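Local coordinates for protein Cif (Cell cycle inhibiting factor) (Escherichia coli, PDB 3EFY) that deamidates a glutamine side chain of the host ubiquitin-like protein NEDD8, inactivating cullin-RING ubiquitin ligases and thereby inhibiting the host cell cycle, at residues A[116-119]-A[120-124]; A[35-38]-A[39-43]. One frame throughout, in Å; residues are numbered along the deposited sequence.

In the fold
Both contacts are local. Contact 1 lies within helix 113-124, while contact 2 joins a loop to the start of helix 39-47; these two helices pack against one another beside the antiparallel sheet of this papain-like catalytic part of Cif. Contact 1 is the more buried: four of its residues are buried, and its side chains meet mostly through rings, aliphatic groups and sulfur. Contact 2 lies at the surface, where a capping box and a bridging water dominate it. Their apolar sides join: Leu39 CD1 is 3.8 Å from Phe120 CB, and Leu42 also reaches the Phe120 ring. Tyr119 of contact 1 comes within about 7 Å of the probable active-site His66, side chain to side chain, whereas contact 2 is remote.

Contact 1: residues A[116-119]-A[120-124]; sequences ICNY and FSCMS
The backbones of 116-119 and 120-124 run on as one alpha-helix, part of helix 113-124, in which Phe120 N, Ser121 N, Cys122 N and Met123 N donate to the carbonyls of Ile116, Cys117, Asn118 and Tyr119. The last of these bonds is nearly straight, 176° at the hydrogen, with Met123 N 2.9 Å from Tyr119 O. Side chains one, three and four residues apart meet along the same turns. Ile116 lays CG1 against the far end of the Phe120 ring, 3.7 Å from CZ; the ring folds back to it because CG is anti to the carbonyl carbon (chi1 -62°). Ile116 O lies against one face of this ring, 3.5 Å from the ring plane and offset toward the rim. Cys117 SG approaches the ring obliquely in a sulfur-aromatic contact, 5.3 Å from the centroid. Outside the helix, Phe159 and Phe161 meet Phe120 edge-to-face, placing it in the apolar layer between helix and sheet. Tyr119 crosses Phe120 at about a right angle and runs alongside Met123; its hydroxyl is hydrogen-bonded to Asp61 OD2. Bends at chi2 and chi3 bring the Met123 methyl CE back obliquely to the phenol ring, 3.7 Å from Tyr119 CE1.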
ATOM      1  N   ILE A 116     -18.620 -19.600  -7.314  1.00 24.41           N
ATOM      2  CA  ILE A 116     -18.018 -19.340  -5.980  1.00 24.55           C
ATOM      3  C   ILE A 116     -19.147 -19.119  -4.951  1.00 23.33           C
ATOM      4  O   ILE A 116     -19.054 -19.552  -3.820  1.00 22.92           O
ATOM      5  CB  ILE A 116     -16.915 -18.222  -5.998  1.00 26.15           C
ATOM      6  CG1 ILE A 116     -16.270 -18.074  -4.613  1.00 29.91           C
ATOM      7  CG2 ILE A 116     -17.488 -16.897  -6.427  1.00 26.63           C
ATOM      8  CD1 ILE A 116     -15.299 -19.114  -4.269  1.00 30.47           C
ATOM      9  N   CYS A 117     -20.241 -18.475  -5.361  1.00 23.95           N
ATOM     10  CA  CYS A 117     -21.412 -18.335  -4.525  1.00 25.31           C
ATOM     11  C   CYS A 117     -22.077 -19.669  -4.135  1.00 24.19           C
ATOM     12  O   CYS A 117     -22.518 -19.879  -2.998  1.00 24.85           O
ATOM     13  CB  CYS A 117     -22.400 -17.350  -5.162  1.00 25.96           C
ATOM     14  SG  CYS A 117     -21.728 -15.663  -5.086  1.00 31.86           S
ATOM     15  N   ASN A 118     -22.137 -20.591  -5.074  1.00 24.43           N
ATOM     16  CA  ASN A 118     -22.638 -21.917  -4.781  1.00 24.49           C
ATOM     17  C   ASN A 118     -21.743 -22.567  -3.737  1.00 23.04           C
ATOM     18  O   ASN A 118     -22.239 -23.190  -2.795  1.00 23.46           O
ATOM     19  CB  ASN A 118     -22.657 -22.777  -6.031  1.00 25.72           C
ATOM     20  CG  ASN A 118     -23.121 -24.221  -5.739  1.00 31.12           C
ATOM     21  OD1 ASN A 118     -22.320 -25.168  -5.738  1.00 35.58           O
ATOM     22  ND2 ASN A 118     -24.417 -24.383  -5.453  1.00 36.19           N
ATOM     23  N   TYR A 119     -20.433 -22.385  -3.876  1.00 21.88           N
ATOM     24  CA  TYR A 119     -19.488 -22.891  -2.860  1.00 22.47           C
ATOM     25  C   TYR A 119     -19.804 -22.324  -1.463  1.00 21.98           C
ATOM     26  O   TYR A 119     -19.878 -23.062  -0.467  1.00 22.75           O
ATOM     27  CB  TYR A 119     -17.981 -22.648  -3.282  1.00 21.35           C
ATOM     28  CG  TYR A 119     -17.063 -22.712  -2.116  1.00 21.27           C
ATOM     29  CD1 TYR A 119     -16.719 -23.934  -1.546  1.00 21.92           C
ATOM     30  CD2 TYR A 119     -16.658 -21.541  -1.458  1.00 21.77           C
ATOM     31  CE1 TYR A 119     -15.970 -23.999  -0.407  1.00 21.78           C
ATOM     32  CE2 TYR A 119     -15.881 -21.594  -0.327  1.00 20.21           C
ATOM     33  CZ  TYR A 119     -15.536 -22.825   0.198  1.00 23.12           C
ATOM     34  OH  TYR A 119     -14.819 -22.918   1.343  1.00 23.37           O
ATOM     35  N   PHE A 120     -20.004 -21.000  -1.348  1.00 21.73           N
ATOM     36  CA  PHE A 120     -20.322 -20.407  -0.049  1.00 21.57           C
ATOM     37  C   PHE A 120     -21.564 -21.076   0.544  1.00 22.97           C
ATOM     38  O   PHE A 120     -21.620 -21.424   1.740  1.00 23.28           O
ATOM     39  CB  PHE A 120     -20.629 -18.893  -0.156  1.00 21.96           C
ATOM     40  CG  PHE A 120     -19.497 -18.028  -0.658  1.00 21.75           C
ATOM     41  CD1 PHE A 120     -18.187 -18.318  -0.441  1.00 21.05           C
ATOM     42  CD2 PHE A 120     -19.799 -16.851  -1.321  1.00 21.29           C
ATOM     43  CE1 PHE A 120     -17.215 -17.511  -0.927  1.00 20.12           C
ATOM     44  CE2 PHE A 120     -18.849 -16.035  -1.767  1.00 21.13           C
ATOM     45  CZ  PHE A 120     -17.547 -16.340  -1.592  1.00 19.92           C
ATOM     46  N   SER A 121     -22.564 -21.256  -0.310  1.00 23.21           N
ATOM     47  CA  SER A 121     -23.820 -21.842   0.131  1.00 25.85           C
ATOM     48  C   SER A 121     -23.626 -23.281   0.637  1.00 26.73           C
ATOM     49  O   SER A 121     -24.080 -23.625   1.714  1.00 28.62           O
ATOM     50  CB  SER A 121     -24.857 -21.799  -0.988  1.00 27.45           C
ATOM     51  OG  SER A 121     -26.082 -22.276  -0.456  1.00 30.44           O
ATOM     52  N   CYS A 122     -22.920 -24.090  -0.130  1.00 27.12           N
ATOM     53  CA  CYS A 122     -22.626 -25.476   0.280  1.00 28.35           C
ATOM     54  C   CYS A 122     -21.821 -25.544   1.578  1.00 28.38           C
ATOM     55  O   CYS A 122     -22.195 -26.256   2.500  1.00 29.05           O
ATOM     56  CB  CYS A 122     -21.871 -26.213  -0.819  1.00 28.08           C
ATOM     57  SG  CYS A 122     -22.838 -26.516  -2.291  1.00 34.71           S
ATOM     58  N   MET A 123     -20.723 -24.790   1.675  1.00 27.22           N
ATOM     59  CA  MET A 123     -19.892 -24.818   2.869  1.00 28.67           C
ATOM     60  C   MET A 123     -20.643 -24.321   4.102  1.00 29.47           C
ATOM     61  O   MET A 123     -20.473 -24.847   5.204  1.00 29.89           O
ATOM     62  CB  MET A 123     -18.600 -24.019   2.628  1.00 27.59           C
ATOM     63  CG  MET A 123     -17.610 -23.973   3.733  1.00 31.08           C
ATOM     64  SD  MET A 123     -16.864 -25.626   4.003  1.00 38.48           S
ATOM     65  CE  MET A 123     -16.918 -26.214   2.348  1.00 31.58           C
ATOM     66  N   SER A 124     -21.516 -23.335   3.931  1.00 29.70           N
ATOM     67  CA  SER A 124     -22.269 -22.798   5.067  1.00 32.00           C
ATOM     68  C   SER A 124     -23.252 -23.823   5.641  1.00 33.67           C
ATOM     69  O   SER A 124     -23.628 -23.714   6.783  1.00 33.92           O
ATOM     70  CB  SER A 124     -23.019 -21.511   4.698  1.00 32.87           C
ATOM     71  OG  SER A 124     -23.947 -21.738   3.685  1.00 35.65           O
TER

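Contact 2: residues A[35-38]-A[39-43]; sequences QTLS and LEQLQ
Ser38 and Gln41 grip each other twice where the loop 35-38 turns into helix 39-47, each side chain taking the other's backbone N-H. Ser38 OG accepts from Gln41 N at 3.1 Å, with an angle of 165° at the hydrogen, which satisfies an amide of the first helical turn. The hydroxyl reaches that amide because it sits between the backbone N and the carbonyl carbon of its own residue (chi1 63°). In return, Gln41 extends its chain back along the loop and offers its amide oxygen: Ser38 N donates to Gln41 OE1 at 3.2 Å, bent at the acceptor to 136° and tilted somewhat from the carbonyl plane. The other end of the same amide is occupied as well. Gln41 NE2 donates to a water 2.9 Å away, and this water donates in turn to Thr36 O at 2.8 Å, tying the glutamine to the loop at a second point. Ser38 O takes up the regular helical bond from Leu42 N at 2.9 Å. Leu37 lies across the Gln41 chain at about a right angle, its CG 4.1 Å from Gln41 CD, and extends CD2 to Leu42 CA at 3.9 Å. Leu37 is also joined to Phe161 by backbone hydrogen bonds, so the entry to the helix is anchored on strand 159-166, and Leu39 and Leu42 pack on the Phe161 side chain. Reciprocal bonding between the N-cap residue and the third residue after it is the hallmark of a helix capping box, here formed by Ser38 and Gln41.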
ATOM      1  N   GLN A  35     -16.764  -2.276   7.774  1.00 19.91           N
ATOM      2  CA  GLN A  35     -18.031  -2.925   7.931  1.00 20.75           C
ATOM      3  C   GLN A  35     -17.988  -4.335   7.365  1.00 20.46           C
ATOM      4  O   GLN A  35     -17.316  -4.604   6.370  1.00 19.98           O
ATOM      5  CB  GLN A  35     -19.143  -2.159   7.254  1.00 21.07           C
ATOM      6  CG  GLN A  35     -19.346  -0.731   7.803  1.00 23.27           C
ATOM      7  CD  GLN A  35     -19.653  -0.739   9.274  1.00 22.17           C
ATOM      8  OE1 GLN A  35     -18.858  -0.232  10.089  1.00 26.23           O
ATOM      9  NE2 GLN A  35     -20.754  -1.375   9.645  1.00 20.07           N
ATOM     10  N   THR A  36     -18.699  -5.222   8.017  1.00 19.11           N
ATOM     11  CA  THR A  36     -18.783  -6.640   7.575  1.00 19.84           C
ATOM     12  C   THR A  36     -20.187  -7.102   7.238  1.00 20.00           C
ATOM     13  O   THR A  36     -21.169  -6.609   7.768  1.00 20.92           O
ATOM     14  CB  THR A  36     -18.121  -7.582   8.586  1.00 21.22           C
ATOM     15  OG1 THR A  36     -18.833  -7.560   9.818  1.00 24.08           O
ATOM     16  CG2 THR A  36     -16.636  -7.218   8.828  1.00 21.05           C
ATOM     17  N   LEU A  37     -20.285  -8.037   6.310  1.00 18.68           N
ATOM     18  CA  LEU A  37     -21.528  -8.637   5.898  1.00 19.24           C
ATOM     19  C   LEU A  37     -21.538 -10.131   6.268  1.00 19.84           C
ATOM     20  O   LEU A  37     -20.507 -10.832   6.164  1.00 19.34           O
ATOM     21  CB  LEU A  37     -21.698  -8.583   4.362  1.00 19.26           C
ATOM     22  CG  LEU A  37     -21.871  -7.211   3.689  1.00 21.15           C
ATOM     23  CD1 LEU A  37     -20.647  -6.391   3.695  1.00 23.80           C
ATOM     24  CD2 LEU A  37     -22.344  -7.473   2.251  1.00 22.08           C
ATOM     25  N   SER A  38     -22.707 -10.595   6.639  1.00 20.50           N
ATOM     26  CA  SER A  38     -23.000 -12.020   6.749  1.00 20.54           C
ATOM     27  C   SER A  38     -23.223 -12.586   5.370  1.00 19.63           C
ATOM     28  O   SER A  38     -23.428 -11.870   4.406  1.00 18.94           O
ATOM     29  CB  SER A  38     -24.245 -12.277   7.604  1.00 22.37           C
ATOM     30  OG  SER A  38     -25.376 -11.686   6.977  1.00 22.62           O
ATOM     31  N   LEU A  39     -23.246 -13.898   5.270  1.00 20.53           N
ATOM     32  CA  LEU A  39     -23.595 -14.514   3.995  1.00 20.57           C
ATOM     33  C   LEU A  39     -24.985 -14.119   3.515  1.00 21.15           C
ATOM     34  O   LEU A  39     -25.165 -13.810   2.346  1.00 21.92           O
ATOM     35  CB  LEU A  39     -23.549 -16.039   4.118  1.00 20.67           C
ATOM     36  CG  LEU A  39     -23.801 -16.794   2.827  1.00 22.14           C
ATOM     37  CD1 LEU A  39     -22.928 -16.383   1.596  1.00 23.32           C
ATOM     38  CD2 LEU A  39     -23.650 -18.306   3.142  1.00 25.54           C
ATOM     39  N   GLU A  40     -25.956 -14.082   4.407  1.00 22.52           N
ATOM     40  CA  GLU A  40     -27.310 -13.707   3.993  1.00 24.80           C
ATOM     41  C   GLU A  40     -27.324 -12.300   3.437  1.00 23.57           C
ATOM     42  O   GLU A  40     -27.946 -12.038   2.404  1.00 23.48           O
ATOM     43  CB  GLU A  40     -28.275 -13.859   5.160  1.00 26.65           C
ATOM     44  CG  GLU A  40     -29.603 -13.146   5.089  1.00 35.51           C
ATOM     45  CD  GLU A  40     -30.237 -13.089   6.493  1.00 44.53           C
ATOM     46  OE1 GLU A  40     -30.176 -12.023   7.164  1.00 46.37           O
ATOM     47  OE2 GLU A  40     -30.722 -14.143   6.937  1.00 48.93           O
ATOM     48  N   GLN A  41     -26.631 -11.392   4.108  1.00 22.14           N
ATOM     49  CA  GLN A  41     -26.490 -10.044   3.628  1.00 22.02           C
ATOM     50  C   GLN A  41     -25.819  -9.958   2.244  1.00 21.48           C
ATOM     51  O   GLN A  41     -26.235  -9.227   1.342  1.00 22.28           O
ATOM     52  CB  GLN A  41     -25.666  -9.277   4.655  1.00 23.28           C
ATOM     53  CG  GLN A  41     -25.949  -7.903   4.788  1.00 27.81           C
ATOM     54  CD  GLN A  41     -25.267  -7.294   6.044  1.00 25.00           C
ATOM     55  OE1 GLN A  41     -24.598  -7.983   6.850  1.00 25.84           O
ATOM     56  NE2 GLN A  41     -25.458  -6.002   6.201  1.00 25.94           N
ATOM     57  N   LEU A  42     -24.720 -10.689   2.067  1.00 20.07           N
ATOM     58  CA  LEU A  42     -24.025 -10.712   0.820  1.00 20.48           C
ATOM     59  C   LEU A  42     -24.955 -11.253  -0.302  1.00 20.70           C
ATOM     60  O   LEU A  42     -25.006 -10.691  -1.384  1.00 20.85           O
ATOM     61  CB  LEU A  42     -22.773 -11.633   0.911  1.00 21.08           C
ATOM     62  CG  LEU A  42     -22.086 -11.814  -0.454  1.00 20.41           C
ATOM     63  CD1 LEU A  42     -21.484 -10.494  -0.970  1.00 21.50           C
ATOM     64  CD2 LEU A  42     -21.020 -12.897  -0.396  1.00 24.55           C
ATOM     65  N   GLN A  43     -25.709 -12.308  -0.021  1.00 21.00           N
ATOM     66  CA  GLN A  43     -26.606 -12.915  -1.027  1.00 22.16           C
ATOM     67  C   GLN A  43     -27.666 -11.866  -1.511  1.00 23.62           C
ATOM     68  O   GLN A  43     -27.931 -11.745  -2.725  1.00 23.00           O
ATOM     69  CB  GLN A  43     -27.268 -14.198  -0.504  1.00 22.82           C
ATOM     70  CG  GLN A  43     -26.285 -15.362  -0.305  1.00 24.31           C
ATOM     71  CD  GLN A  43     -26.872 -16.539   0.457  1.00 28.53           C
ATOM     72  OE1 GLN A  43     -27.822 -16.387   1.251  1.00 29.26           O
ATOM     73  NE2 GLN A  43     -26.289 -17.730   0.254  1.00 28.65           N
TER
HETATM   74  O   HOH W   1     -23.137  -4.688   7.437  1.00 24.99           O